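Long-range contacts in major capsid protein (Human herpesvirus 1, PDB 1NO7), which builds the hexons and pentons of the icosahedral herpesvirus capsid, and is represented here by its protease-resistant upper domain: residues His154-Thr160 / Asp242-His246; Val215-Val221 / His358-Tyr363; Leu264-Ala268 / Leu298-Arg302; Arg302-Ala308 / Ala457-Ala463. All coordinates share one frame; numbering follows the deposited sequence.

Interaction 1: residues His154-Thr160 / Asp242-His246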
loop_
_atom_site.group_PDB
_atom_site.type_symbol
_atom_site.label_atom_id
_atom_site.label_comp_id
_atom_site.label_asym_id
_atom_site.label_seq_id
_atom_site.Cartn_x
_atom_site.Cartn_y
_atom_site.Cartn_z
ATOM N N HIS A 154 -11.863 -11.348 17.471
ATOM C CA HIS A 154 -11.244 -12.190 16.445
ATOM C C HIS A 154 -9.753 -12.486 16.672
ATOM O O HIS A 154 -9.028 -11.689 17.287
ATOM C CB HIS A 154 -11.420 -11.543 15.069
ATOM C CG HIS A 154 -10.897 -12.381 13.946
ATOM N ND1 HIS A 154 -11.611 -13.428 13.404
ATOM C CD2 HIS A 154 -9.706 -12.365 13.305
ATOM C CE1 HIS A 154 -10.881 -14.021 12.476
ATOM N NE2 HIS A 154 -9.721 -13.395 12.397
ATOM N N ALA A 155 -9.298 -13.632 16.157
ATOM C CA ALA A 155 -7.895 -14.002 16.333
ATOM C C ALA A 155 -7.363 -15.006 15.314
ATOM O O ALA A 155 -7.523 -16.223 15.483
ATOM C CB ALA A 155 -7.674 -14.540 17.759
ATOM N N MET A 156 -6.706 -14.483 14.279
ATOM C CA MET A 156 -6.111 -15.297 13.216
ATOM C C MET A 156 -5.439 -16.542 13.829
ATOM O O MET A 156 -4.592 -16.429 14.720
ATOM C CB MET A 156 -5.100 -14.436 12.417
ATOM C CG MET A 156 -5.752 -13.260 11.663
ATOM S SD MET A 156 -4.576 -12.310 10.646
ATOM C CE MET A 156 -4.316 -10.831 11.684
ATOM N N ALA A 157 -5.840 -17.725 13.368
ATOM C CA ALA A 157 -5.287 -18.973 13.895
ATOM C C ALA A 157 -3.797 -19.150 13.557
ATOM O O ALA A 157 -3.290 -18.569 12.592
ATOM C CB ALA A 157 -6.093 -20.151 13.371
ATOM N N PRO A 158 -3.079 -19.968 14.347
ATOM C CA PRO A 158 -1.645 -20.214 14.124
ATOM C C PRO A 158 -1.364 -20.341 12.637
ATOM O O PRO A 158 -0.521 -19.625 12.083
ATOM C CB PRO A 158 -1.400 -21.535 14.842
ATOM C CG PRO A 158 -2.387 -21.527 15.926
ATOM C CD PRO A 158 -3.631 -20.934 15.312
ATOM N N ALA A 159 -2.093 -21.261 12.006
ATOM C CA ALA A 159 -1.958 -21.518 10.582
ATOM C C ALA A 159 -1.923 -20.210 9.795
ATOM O O ALA A 159 -0.856 -19.764 9.354
ATOM C CB ALA A 159 -3.113 -22.380 10.106
ATOM N N THR A 160 -3.089 -19.590 9.637
ATOM C CA THR A 160 -3.188 -18.347 8.885
ATOM C C THR A 160 -2.045 -17.380 9.100
ATOM O O THR A 160 -1.675 -16.655 8.181
ATOM C CB THR A 160 -4.475 -17.599 9.192
ATOM O OG1 THR A 160 -4.809 -17.786 10.571
ATOM C CG2 THR A 160 -5.597 -18.098 8.316
ATOM N N ASP A 242 -9.922 -16.214 6.908
ATOM C CA ASP A 242 -9.452 -15.749 8.204
ATOM C C ASP A 242 -8.912 -14.327 8.082
ATOM O O ASP A 242 -9.246 -13.454 8.883
ATOM C CB ASP A 242 -8.355 -16.674 8.735
ATOM C CG ASP A 242 -8.330 -16.731 10.247
ATOM O OD1 ASP A 242 -7.399 -17.343 10.818
ATOM O OD2 ASP A 242 -9.259 -16.168 10.868
ATOM N N LEU A 243 -8.084 -14.094 7.067
ATOM C CA LEU A 243 -7.512 -12.771 6.860
ATOM C C LEU A 243 -8.619 -11.727 6.884
ATOM O O LEU A 243 -8.652 -10.863 7.751
ATOM C CB LEU A 243 -6.798 -12.704 5.520
ATOM C CG LEU A 243 -5.442 -12.004 5.548
ATOM C CD1 LEU A 243 -4.407 -13.034 5.980
ATOM C CD2 LEU A 243 -5.069 -11.449 4.163
ATOM N N VAL A 244 -9.541 -11.808 5.935
ATOM C CA VAL A 244 -10.625 -10.837 5.885
ATOM C C VAL A 244 -11.460 -10.843 7.168
ATOM O O VAL A 244 -11.941 -9.800 7.607
ATOM C CB VAL A 244 -11.568 -11.109 4.715
ATOM C CG1 VAL A 244 -12.545 -9.926 4.581
ATOM C CG2 VAL A 244 -10.766 -11.332 3.441
ATOM N N ALA A 245 -11.635 -12.024 7.756
ATOM C CA ALA A 245 -12.415 -12.166 8.984
ATOM C C ALA A 245 -11.848 -11.268 10.094
ATOM O O ALA A 245 -12.582 -10.802 10.983
ATOM C CB ALA A 245 -12.411 -13.632 9.433
ATOM N N HIS A 246 -10.536 -11.037 10.034
ATOM C CA HIS A 246 -9.831 -10.207 11.007
ATOM C C HIS A 246 -10.106 -8.767 10.621
ATOM O O HIS A 246 -10.728 -8.028 11.380
ATOM C CB HIS A 246 -8.326 -10.482 10.934
ATOM C CG HIS A 246 -7.550 -9.956 12.098
ATOM N ND1 HIS A 246 -7.466 -10.629 13.299
ATOM C CD2 HIS A 246 -6.799 -8.838 12.236
ATOM C CE1 HIS A 246 -6.692 -9.949 14.128
ATOM N NE2 HIS A 246 -6.274 -8.859 13.508
#

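Interaction 2: residues Val215-Val221 / His358-Tyr363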
loop_
_atom_site.group_PDB
_atom_site.type_symbol
_atom_site.label_atom_id
_atom_site.label_comp_id
_atom_site.label_asym_id
_atom_site.label_seq_id
_atom_site.Cartn_x
_atom_site.Cartn_y
_atom_site.Cartn_z
ATOM N N VAL A 215 -1.380 -12.169 -0.657
ATOM C CA VAL A 215 -1.592 -11.315 0.527
ATOM C C VAL A 215 -1.093 -9.861 0.424
ATOM O O VAL A 215 -1.473 -9.010 1.239
ATOM C CB VAL A 215 -0.909 -11.908 1.727
ATOM C CG1 VAL A 215 -1.459 -13.278 2.001
ATOM C CG2 VAL A 215 0.592 -11.974 1.456
ATOM N N ASN A 216 -0.234 -9.570 -0.552
ATOM C CA ASN A 216 0.288 -8.215 -0.700
ATOM C C ASN A 216 -0.706 -7.252 -1.388
ATOM O O ASN A 216 -0.373 -6.092 -1.682
ATOM C CB ASN A 216 1.636 -8.246 -1.454
ATOM C CG ASN A 216 1.476 -8.142 -2.965
ATOM O OD1 ASN A 216 0.963 -9.059 -3.625
ATOM N ND2 ASN A 216 1.913 -7.012 -3.523
ATOM N N ASP A 217 -1.926 -7.730 -1.632
ATOM C CA ASP A 217 -2.957 -6.914 -2.280
ATOM C C ASP A 217 -4.348 -7.264 -1.736
ATOM O O ASP A 217 -4.852 -8.380 -1.952
ATOM C CB ASP A 217 -2.943 -7.137 -3.793
ATOM C CG ASP A 217 -3.941 -6.251 -4.526
ATOM O OD1 ASP A 217 -5.132 -6.221 -4.119
ATOM O OD2 ASP A 217 -3.537 -5.590 -5.516
ATOM N N TYR A 218 -5.000 -6.311 -1.075
ATOM C CA TYR A 218 -6.306 -6.604 -0.505
ATOM C C TYR A 218 -7.358 -6.951 -1.545
ATOM O O TYR A 218 -8.078 -7.944 -1.397
ATOM C CB TYR A 218 -6.824 -5.447 0.362
ATOM C CG TYR A 218 -7.844 -5.940 1.369
ATOM C CD1 TYR A 218 -7.491 -6.922 2.299
ATOM C CD2 TYR A 218 -9.176 -5.514 1.332
ATOM C CE1 TYR A 218 -8.429 -7.482 3.159
ATOM C CE2 TYR A 218 -10.131 -6.070 2.193
ATOM C CZ TYR A 218 -9.747 -7.062 3.101
ATOM O OH TYR A 218 -10.674 -7.685 3.917
ATOM N N SER A 219 -7.455 -6.128 -2.586
ATOM C CA SER A 219 -8.430 -6.362 -3.639
ATOM C C SER A 219 -8.445 -7.832 -4.049
ATOM O O SER A 219 -9.512 -8.452 -4.125
ATOM C CB SER A 219 -8.117 -5.486 -4.847
ATOM O OG SER A 219 -8.450 -4.132 -4.592
ATOM N N LEU A 220 -7.268 -8.395 -4.311
ATOM C CA LEU A 220 -7.215 -9.802 -4.687
ATOM C C LEU A 220 -7.705 -10.609 -3.497
ATOM O O LEU A 220 -8.741 -11.270 -3.581
ATOM C CB LEU A 220 -5.798 -10.241 -5.053
ATOM C CG LEU A 220 -5.046 -9.334 -6.047
ATOM C CD1 LEU A 220 -3.894 -10.166 -6.630
ATOM C CD2 LEU A 220 -5.955 -8.792 -7.166
ATOM N N VAL A 221 -6.975 -10.551 -2.388
ATOM C CA VAL A 221 -7.385 -11.285 -1.201
ATOM C C VAL A 221 -8.904 -11.177 -1.025
ATOM O O VAL A 221 -9.573 -12.151 -0.652
ATOM C CB VAL A 221 -6.696 -10.736 0.060
ATOM C CG1 VAL A 221 -7.297 -11.392 1.301
ATOM C CG2 VAL A 221 -5.181 -11.019 -0.008
ATOM N N HIS A 358 -11.549 -0.947 4.742
ATOM C CA HIS A 358 -10.855 -2.210 4.936
ATOM C C HIS A 358 -9.498 -2.203 4.273
ATOM O O HIS A 358 -8.556 -2.826 4.773
ATOM C CB HIS A 358 -11.667 -3.366 4.386
ATOM C CG HIS A 358 -13.006 -3.494 5.018
ATOM N ND1 HIS A 358 -14.086 -2.737 4.621
ATOM C CD2 HIS A 358 -13.430 -4.248 6.060
ATOM C CE1 HIS A 358 -15.121 -3.018 5.395
ATOM N NE2 HIS A 358 -14.749 -3.930 6.277
ATOM N N HIS A 359 -9.392 -1.511 3.143
ATOM C CA HIS A 359 -8.107 -1.450 2.468
ATOM C C HIS A 359 -7.115 -0.734 3.382
ATOM O O HIS A 359 -6.029 -1.258 3.688
ATOM C CB HIS A 359 -8.248 -0.736 1.124
ATOM C CG HIS A 359 -8.662 -1.649 0.011
ATOM N ND1 HIS A 359 -9.685 -2.564 0.145
ATOM C CD2 HIS A 359 -8.176 -1.808 -1.244
ATOM C CE1 HIS A 359 -9.810 -3.249 -0.977
ATOM N NE2 HIS A 359 -8.906 -2.810 -1.835
ATOM N N LYS A 360 -7.504 0.462 3.829
ATOM C CA LYS A 360 -6.666 1.242 4.721
ATOM C C LYS A 360 -6.338 0.406 5.943
ATOM O O LYS A 360 -5.191 0.359 6.380
ATOM C CB LYS A 360 -7.385 2.517 5.121
ATOM C CG LYS A 360 -7.520 3.471 3.966
ATOM C CD LYS A 360 -8.533 4.563 4.252
ATOM C CE LYS A 360 -8.186 5.337 5.512
ATOM N NZ LYS A 360 -9.237 6.370 5.758
ATOM N N ILE A 361 -7.342 -0.275 6.484
ATOM C CA ILE A 361 -7.105 -1.117 7.657
ATOM C C ILE A 361 -6.011 -2.138 7.349
ATOM O O ILE A 361 -5.077 -2.339 8.140
ATOM C CB ILE A 361 -8.340 -1.916 8.059
ATOM C CG1 ILE A 361 -9.475 -0.948 8.431
ATOM C CG2 ILE A 361 -7.963 -2.890 9.174
ATOM C CD1 ILE A 361 -10.669 -1.591 9.185
ATOM N N TYR A 362 -6.137 -2.774 6.189
ATOM C CA TYR A 362 -5.195 -3.790 5.748
ATOM C C TYR A 362 -3.781 -3.234 5.565
ATOM O O TYR A 362 -2.819 -3.754 6.145
ATOM C CB TYR A 362 -5.673 -4.386 4.421
ATOM C CG TYR A 362 -4.966 -5.666 4.068
ATOM C CD1 TYR A 362 -5.332 -6.871 4.676
ATOM C CD2 TYR A 362 -3.880 -5.669 3.190
ATOM C CE1 TYR A 362 -4.626 -8.056 4.422
ATOM C CE2 TYR A 362 -3.167 -6.844 2.933
ATOM C CZ TYR A 362 -3.546 -8.029 3.555
ATOM O OH TYR A 362 -2.831 -9.182 3.339
ATOM N N TYR A 363 -3.671 -2.176 4.760
ATOM C CA TYR A 363 -2.384 -1.549 4.445
ATOM C C TYR A 363 -1.658 -0.838 5.585
ATOM O O TYR A 363 -0.413 -0.884 5.663
ATOM C CB TYR A 363 -2.558 -0.581 3.273
ATOM C CG TYR A 363 -2.747 -1.312 1.984
ATOM C CD1 TYR A 363 -3.850 -2.139 1.789
ATOM C CD2 TYR A 363 -1.776 -1.266 0.992
ATOM C CE1 TYR A 363 -3.978 -2.915 0.639
ATOM C CE2 TYR A 363 -1.891 -2.036 -0.165
ATOM C CZ TYR A 363 -2.991 -2.863 -0.338
ATOM O OH TYR A 363 -3.086 -3.649 -1.473
#

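Interaction 3: residues Leu264-Ala268 / Leu298-Arg302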
loop_
_atom_site.group_PDB
_atom_site.type_symbol
_atom_site.label_atom_id
_atom_site.label_comp_id
_atom_site.label_asym_id
_atom_site.label_seq_id
_atom_site.Cartn_x
_atom_site.Cartn_y
_atom_site.Cartn_z
ATOM N N LEU A 264 -21.666 15.485 13.383
ATOM C CA LEU A 264 -20.883 16.712 13.454
ATOM C C LEU A 264 -20.137 17.022 12.152
ATOM O O LEU A 264 -19.453 16.164 11.597
ATOM C CB LEU A 264 -19.892 16.605 14.624
ATOM C CG LEU A 264 -19.244 17.852 15.241
ATOM C CD1 LEU A 264 -18.510 17.457 16.517
ATOM C CD2 LEU A 264 -18.292 18.502 14.251
ATOM N N GLY A 265 -20.285 18.253 11.672
ATOM C CA GLY A 265 -19.611 18.687 10.458
ATOM C C GLY A 265 -19.817 17.860 9.201
ATOM O O GLY A 265 -18.876 17.664 8.430
ATOM N N GLY A 266 -21.038 17.381 8.982
ATOM C CA GLY A 266 -21.314 16.584 7.799
ATOM C C GLY A 266 -20.503 15.303 7.747
ATOM O O GLY A 266 -20.487 14.607 6.729
ATOM N N GLN A 267 -19.825 14.997 8.851
ATOM C CA GLN A 267 -19.001 13.796 8.963
ATOM C C GLN A 267 -19.434 12.969 10.183
ATOM O O GLN A 267 -19.399 13.457 11.310
ATOM C CB GLN A 267 -17.512 14.178 9.089
ATOM C CG GLN A 267 -16.876 14.791 7.821
ATOM C CD GLN A 267 -15.371 15.047 7.964
ATOM O OE1 GLN A 267 -14.614 14.164 8.374
ATOM N NE2 GLN A 267 -14.936 16.258 7.611
ATOM N N ALA A 268 -19.841 11.720 9.951
ATOM C CA ALA A 268 -20.276 10.832 11.030
ATOM C C ALA A 268 -19.281 10.878 12.172
ATOM O O ALA A 268 -18.126 11.277 12.001
ATOM C CB ALA A 268 -20.418 9.398 10.521
ATOM N N LEU A 298 -15.825 16.446 0.441
ATOM C CA LEU A 298 -15.832 16.797 1.855
ATOM C C LEU A 298 -16.015 18.308 1.997
ATOM O O LEU A 298 -15.525 19.082 1.162
ATOM C CB LEU A 298 -14.519 16.366 2.527
ATOM C CG LEU A 298 -14.282 14.880 2.839
ATOM C CD1 LEU A 298 -12.895 14.707 3.487
ATOM C CD2 LEU A 298 -15.387 14.357 3.769
ATOM N N ASP A 299 -16.724 18.713 3.055
ATOM C CA ASP A 299 -16.996 20.127 3.344
ATOM C C ASP A 299 -15.754 21.023 3.217
ATOM O O ASP A 299 -14.619 20.591 3.467
ATOM C CB ASP A 299 -17.588 20.265 4.751
ATOM C CG ASP A 299 -18.886 19.496 4.916
ATOM O OD1 ASP A 299 -19.872 19.836 4.228
ATOM O OD2 ASP A 299 -18.919 18.549 5.731
ATOM N N ARG A 300 -15.980 22.274 2.828
ATOM C CA ARG A 300 -14.896 23.231 2.657
ATOM C C ARG A 300 -13.965 23.273 3.875
ATOM O O ARG A 300 -12.742 23.330 3.730
ATOM C CB ARG A 300 -15.489 24.613 2.397
ATOM C CG ARG A 300 -16.511 24.617 1.276
ATOM C CD ARG A 300 -17.382 25.858 1.320
ATOM N NE ARG A 300 -18.431 25.820 0.303
ATOM C CZ ARG A 300 -19.391 26.731 0.181
ATOM N NH1 ARG A 300 -19.444 27.763 1.018
ATOM N NH2 ARG A 300 -20.300 26.616 -0.781
ATOM N N HIS A 301 -14.554 23.222 5.067
ATOM C CA HIS A 301 -13.812 23.275 6.325
ATOM C C HIS A 301 -12.793 22.149 6.562
ATOM O O HIS A 301 -12.566 21.741 7.700
ATOM C CB HIS A 301 -14.795 23.307 7.494
ATOM C CG HIS A 301 -15.505 22.008 7.718
ATOM N ND1 HIS A 301 -14.835 20.825 7.945
ATOM C CD2 HIS A 301 -16.824 21.706 7.753
ATOM C CE1 HIS A 301 -15.709 19.850 8.110
ATOM N NE2 HIS A 301 -16.924 20.358 8.000
ATOM N N ARG A 302 -12.181 21.656 5.493
ATOM C CA ARG A 302 -11.211 20.635 5.569
ATOM C C ARG A 302 -10.166 21.271 4.716
ATOM O O ARG A 302 -8.979 21.385 5.060
ATOM C CB ARG A 302 -11.722 19.282 5.067
ATOM C CG ARG A 302 -11.217 18.056 5.790
ATOM C CD ARG A 302 -11.402 18.045 7.279
ATOM N NE ARG A 302 -10.674 16.930 7.847
ATOM C CZ ARG A 302 -11.139 15.679 7.862
ATOM N NH1 ARG A 302 -12.339 15.409 7.366
ATOM N NH2 ARG A 302 -10.392 14.715 8.377
#

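Interaction 4: residues Arg302-Ala308 / Ala457-Ala463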
loop_
_atom_site.group_PDB
_atom_site.type_symbol
_atom_site.label_atom_id
_atom_site.label_comp_id
_atom_site.label_asym_id
_atom_site.label_seq_id
_atom_site.Cartn_x
_atom_site.Cartn_y
_atom_site.Cartn_z
ATOM N N ARG A 302 -12.181 21.656 5.493
ATOM C CA ARG A 302 -11.211 20.635 5.569
ATOM C C ARG A 302 -10.166 21.271 4.716
ATOM O O ARG A 302 -8.979 21.385 5.060
ATOM C CB ARG A 302 -11.722 19.282 5.067
ATOM C CG ARG A 302 -11.217 18.056 5.790
ATOM C CD ARG A 302 -11.402 18.045 7.279
ATOM N NE ARG A 302 -10.674 16.930 7.847
ATOM C CZ ARG A 302 -11.139 15.679 7.862
ATOM N NH1 ARG A 302 -12.339 15.409 7.366
ATOM N NH2 ARG A 302 -10.392 14.715 8.377
ATOM N N ASP A 303 -10.654 21.637 3.537
ATOM C CA ASP A 303 -9.880 22.212 2.464
ATOM C C ASP A 303 -8.947 21.121 1.995
ATOM O O ASP A 303 -7.789 21.069 2.401
ATOM C CB ASP A 303 -9.069 23.422 2.899
ATOM C CG ASP A 303 -8.383 24.093 1.723
ATOM O OD1 ASP A 303 -7.615 23.400 1.023
ATOM O OD2 ASP A 303 -8.614 25.300 1.484
ATOM N N CYS A 304 -9.470 20.236 1.153
ATOM C CA CYS A 304 -8.688 19.133 0.619
ATOM C C CYS A 304 -7.981 19.552 -0.664
ATOM O O CYS A 304 -8.517 20.320 -1.461
ATOM C CB CYS A 304 -9.592 17.934 0.337
ATOM S SG CYS A 304 -10.543 17.381 1.771
ATOM N N ARG A 305 -6.767 19.052 -0.846
ATOM C CA ARG A 305 -5.981 19.357 -2.030
ATOM C C ARG A 305 -5.260 18.098 -2.481
ATOM O O ARG A 305 -4.341 17.625 -1.807
ATOM C CB ARG A 305 -4.951 20.448 -1.734
ATOM C CG ARG A 305 -5.545 21.797 -1.403
ATOM C CD ARG A 305 -4.516 22.900 -1.601
ATOM N NE ARG A 305 -5.108 24.228 -1.453
ATOM C CZ ARG A 305 -5.439 24.773 -0.289
ATOM N NH1 ARG A 305 -5.227 24.105 0.838
ATOM N NH2 ARG A 305 -5.992 25.978 -0.251
ATOM N N VAL A 306 -5.683 17.550 -3.616
ATOM C CA VAL A 306 -5.046 16.350 -4.144
ATOM C C VAL A 306 -4.287 16.726 -5.406
ATOM O O VAL A 306 -4.832 17.400 -6.282
ATOM C CB VAL A 306 -6.081 15.270 -4.504
ATOM C CG1 VAL A 306 -5.367 13.984 -4.875
ATOM C CG2 VAL A 306 -7.036 15.043 -3.341
ATOM N N SER A 307 -3.027 16.306 -5.484
ATOM C CA SER A 307 -2.200 16.584 -6.655
ATOM C C SER A 307 -1.774 15.284 -7.329
ATOM O O SER A 307 -0.967 14.519 -6.783
ATOM C CB SER A 307 -0.956 17.373 -6.265
ATOM O OG SER A 307 -0.141 17.587 -7.405
ATOM N N ALA A 308 -2.318 15.036 -8.518
ATOM C CA ALA A 308 -2.009 13.823 -9.266
ATOM C C ALA A 308 -0.763 14.017 -10.130
ATOM O O ALA A 308 -0.797 14.682 -11.169
ATOM C CB ALA A 308 -3.208 13.430 -10.128
ATOM N N ALA A 457 1.807 9.072 -8.858
ATOM C CA ALA A 457 2.168 9.502 -7.495
ATOM C C ALA A 457 1.104 10.486 -7.001
ATOM O O ALA A 457 0.820 11.497 -7.653
ATOM C CB ALA A 457 3.543 10.174 -7.495
ATOM N N LEU A 458 0.523 10.196 -5.846
ATOM C CA LEU A 458 -0.532 11.045 -5.308
ATOM C C LEU A 458 -0.183 11.748 -3.993
ATOM O O LEU A 458 0.183 11.099 -3.001
ATOM C CB LEU A 458 -1.799 10.200 -5.124
ATOM C CG LEU A 458 -3.030 10.600 -5.938
ATOM C CD1 LEU A 458 -2.630 10.843 -7.384
ATOM C CD2 LEU A 458 -4.098 9.509 -5.823
ATOM N N LEU A 459 -0.295 13.075 -3.989
ATOM C CA LEU A 459 -0.035 13.872 -2.786
ATOM C C LEU A 459 -1.315 14.619 -2.430
ATOM O O LEU A 459 -1.703 15.563 -3.122
ATOM C CB LEU A 459 1.086 14.892 -3.019
ATOM C CG LEU A 459 1.303 15.823 -1.811
ATOM C CD1 LEU A 459 1.832 14.986 -0.631
ATOM C CD2 LEU A 459 2.295 16.947 -2.155
ATOM N N CYS A 460 -1.979 14.194 -1.363
ATOM C CA CYS A 460 -3.213 14.857 -0.952
ATOM C C CYS A 460 -3.010 15.593 0.383
ATOM O O CYS A 460 -1.953 15.456 1.010
ATOM C CB CYS A 460 -4.343 13.827 -0.856
ATOM S SG CYS A 460 -3.828 12.250 -0.128
ATOM N N SER A 461 -3.999 16.380 0.813
ATOM C CA SER A 461 -3.863 17.120 2.070
ATOM C C SER A 461 -5.106 17.860 2.538
ATOM O O SER A 461 -6.097 17.955 1.817
ATOM C CB SER A 461 -2.742 18.138 1.949
ATOM O OG SER A 461 -3.069 19.135 0.995
ATOM N N ALA A 462 -5.013 18.430 3.739
ATOM C CA ALA A 462 -6.110 19.188 4.340
ATOM C C ALA A 462 -5.816 19.638 5.779
ATOM O O ALA A 462 -4.870 19.162 6.429
ATOM C CB ALA A 462 -7.398 18.360 4.318
ATOM N N ALA A 463 -6.633 20.574 6.258
ATOM C CA ALA A 463 -6.518 21.074 7.616
ATOM C C ALA A 463 -7.329 20.092 8.453
ATOM O O ALA A 463 -8.243 19.437 7.948
ATOM C CB ALA A 463 -7.100 22.470 7.718
#

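Interaction 1: residues His154-Thr160 / Asp242-His246
Asp242 OD1 meets two groups of the facing segment, Ala157 N and Thr160 OG1. The backbone Ala157 N donates to it at 3.0 Å on the syn lone pair, with an N-H...O angle of 157°. Thr160 OG1 lies 2.6 Å from the same Asp242 OD1. Its one proton could also go to Ala157 O, so that bond is not settled. Ala157 is the N-cap of helix 158-169, so Asp242 holds the loop leading into that helix on the side of helix 234-256. The Thr160 methyl lies against the Asp242 CB.

The His154 ring lies against the turn Asp242-His246. Its CG is anti to the backbone N (chi1 -176°), which carries the ring toward the helix. Ala245 O sits over the centre of one ring face, 3.7 Å from His154 ND1. Asp242 OD2 comes to the ring edge. Met156 makes a Met-aromatic contact over a face of the His246 ring, its SD 4.3 Å from the ring centroid.

Helix 353-371 adds Met366 and Phe370 against Met156. On helix 567-577, Asn568 and Thr571 also pack on Met156, while Tyr572 OH hydrogen-bonds to His154 O and its ring meets that of His246.

Interaction 2: residues Val215-Val221 / His358-Tyr363
Tyr218 and Tyr362 both hold CG anti to the backbone N (chi1 -157° and -165°), and this turns their rings into the gap between the two helices. His359 holds its CG beside the backbone N instead, and its ring swings round to meet Tyr218 as well. The Tyr218 ring sends an edge toward the His359 face in an offset edge-to-face pair, planes 83° apart. Its CB sits over the centre of that face, 3.9 Å from the His359 CE1. The Tyr362 ring meets Tyr218 obliquely, with Tyr218 CD1 above one face near the rim.

These three side chains form a buried aromatic cluster, and through it the N-terminal turn of helix 218-226 packs on helix 353-371. Leu243 and Val244 of helix 234-256 also border it.

Three polar bonds flank the cluster. Tyr362 OH donates to Val215 O at 2.5 Å, on a lone pair in the carbonyl plane. Ser219 OG and His359 NE2 bond at 3.1 Å, either being a possible donor. Tyr218 N makes a weak 3.3 Å bond to Tyr363 OH. Asp217 is the N-cap: its OD1 accepts from Leu220 N at 3.1 Å, while its OD2 accepts hydrogen bonds from Trp287 NE1 and Gln181 NE2.

Interaction 3: residues Leu264-Ala268 / Leu298-Arg302
Gln267 reaches across to His301 and Arg302 and is the residue most buried by this contact. It joins two loops, neither with regular helix or strand. The first, between helix 234-256 and helix 269-273, makes a tight turn through Gly265 and Gly266. Both glycines have positive phi, and the angles resemble a type I' beta turn, though Gly266 is poorly ordered. The second loop runs from helix 290-296 toward strand 307-308.

The Gln267 side chain is extended beyond CG (chi2 -175°), so its amide is carried well out from the turn. The amide plane is nearly parallel to two flat groups. The Arg302 guanidinium is turned by 18° against it, and the His301 ring by 11°. Arg302 NH1 gives Gln267 OE1 a weak bond of 2.8 Å, poorly aligned. Gln267 NE2 is about as near to Arg302 NH1, so the placement of the amide is doubtful at this resolution. The stronger partner of this arginine is Asp278, which forms a salt bridge with Arg302 NH2. Gln267 NE2 stands at the edge of the His301 ring, 3.7 Å from His301 CE1. Leu298 adds a methyl, with CD2 4.3 Å from Gln267 CD.

His301 and Asp299 meet the turn itself. The His301 CG sits between its backbone N and carbonyl carbon, which brings the ring back over Asp299, whose CB lies above one ring face. Asp299 OD2 approaches the carbonyl of Gly265, but both atoms are acceptors and no bond joins them. Instead, His301 NE2 donates weakly to Gly265 O. That oxygen lies in the plane of the ring, 3.4 Å from His301 NE2.

Interaction 4: residues Arg302-Ala308 / Ala457-Ala463
Arg302 opens an antiparallel pairing with Ala463. The two segments run 168° apart end to end. Strand 307-308 is the edge strand of a three-stranded antiparallel sheet and pairs with the middle strand 457-462; strand 478-483 lies on the other side of it. Ala463 N donates to Arg302 O at 2.8 Å, in the carbonyl plane. The aliphatic part of the Arg302 side chain passes the Ala462 methyl.

Asp303 O then faces Ala462 CA in a CA-H...O contact. Cys304 makes another, from its CA to Ser461 O, and its SG lies 4.2 Å from Ala462 CB. Arg295 of helix 290-296 touches Cys304 from outside the pairing. The next backbone bond is from Arg305 N to Ser461 O, 3.0 Å long, with the donor well above the carbonyl plane. Ser461 OG sits between its own backbone N and carbonyl carbon (chi1 66°). From there it gives Arg305 O a weak bond, while its main partner is Arg477.

Val306 follows on the side of Cys460, with CG2 3.9 Å from Cys460 CB. Arg295 packs on both of them.

Ser307 and Leu459 are a hydrogen-bonded pair. Ser307 N donates to Leu459 O at 2.8 Å, and Leu459 N returns a nearly straight bond of 3.2 Å to Ser307 O. Pro44 touches both side chains of this pair. Ala308 and Leu458 are the adjacent non-hydrogen-bonded pair, and both meet Leu333. The end of the Leu458 side chain leans to its partner, with Leu458 CD1 3.8 Å from Ala308 CB.

From the N terminus, 154-160 opens interaction 1 and 215-221 opens interaction 2. Segment 242-246 closes the first loop, which is largely helical, so interactions 1 and 2 cross. They also touch, as Leu243 and Val244 pack on Tyr218, Val221 and Tyr362. Interaction 3 then opens and closes between 264 and 302, wholly within the span of interaction 2. Interaction 4 starts at Arg302, the residue it shares with interaction 3. Segment 358-363 closes interaction 2 before 457-463 closes interaction 4, so these two cross as well. Interaction 1 ties the start of helix 158-169 to helix 234-256, and interaction 2 ties helix 218-226 to helix 353-371. Interaction 3 joins two loops, and interaction 4 pairs strand 307-308 with 457-462.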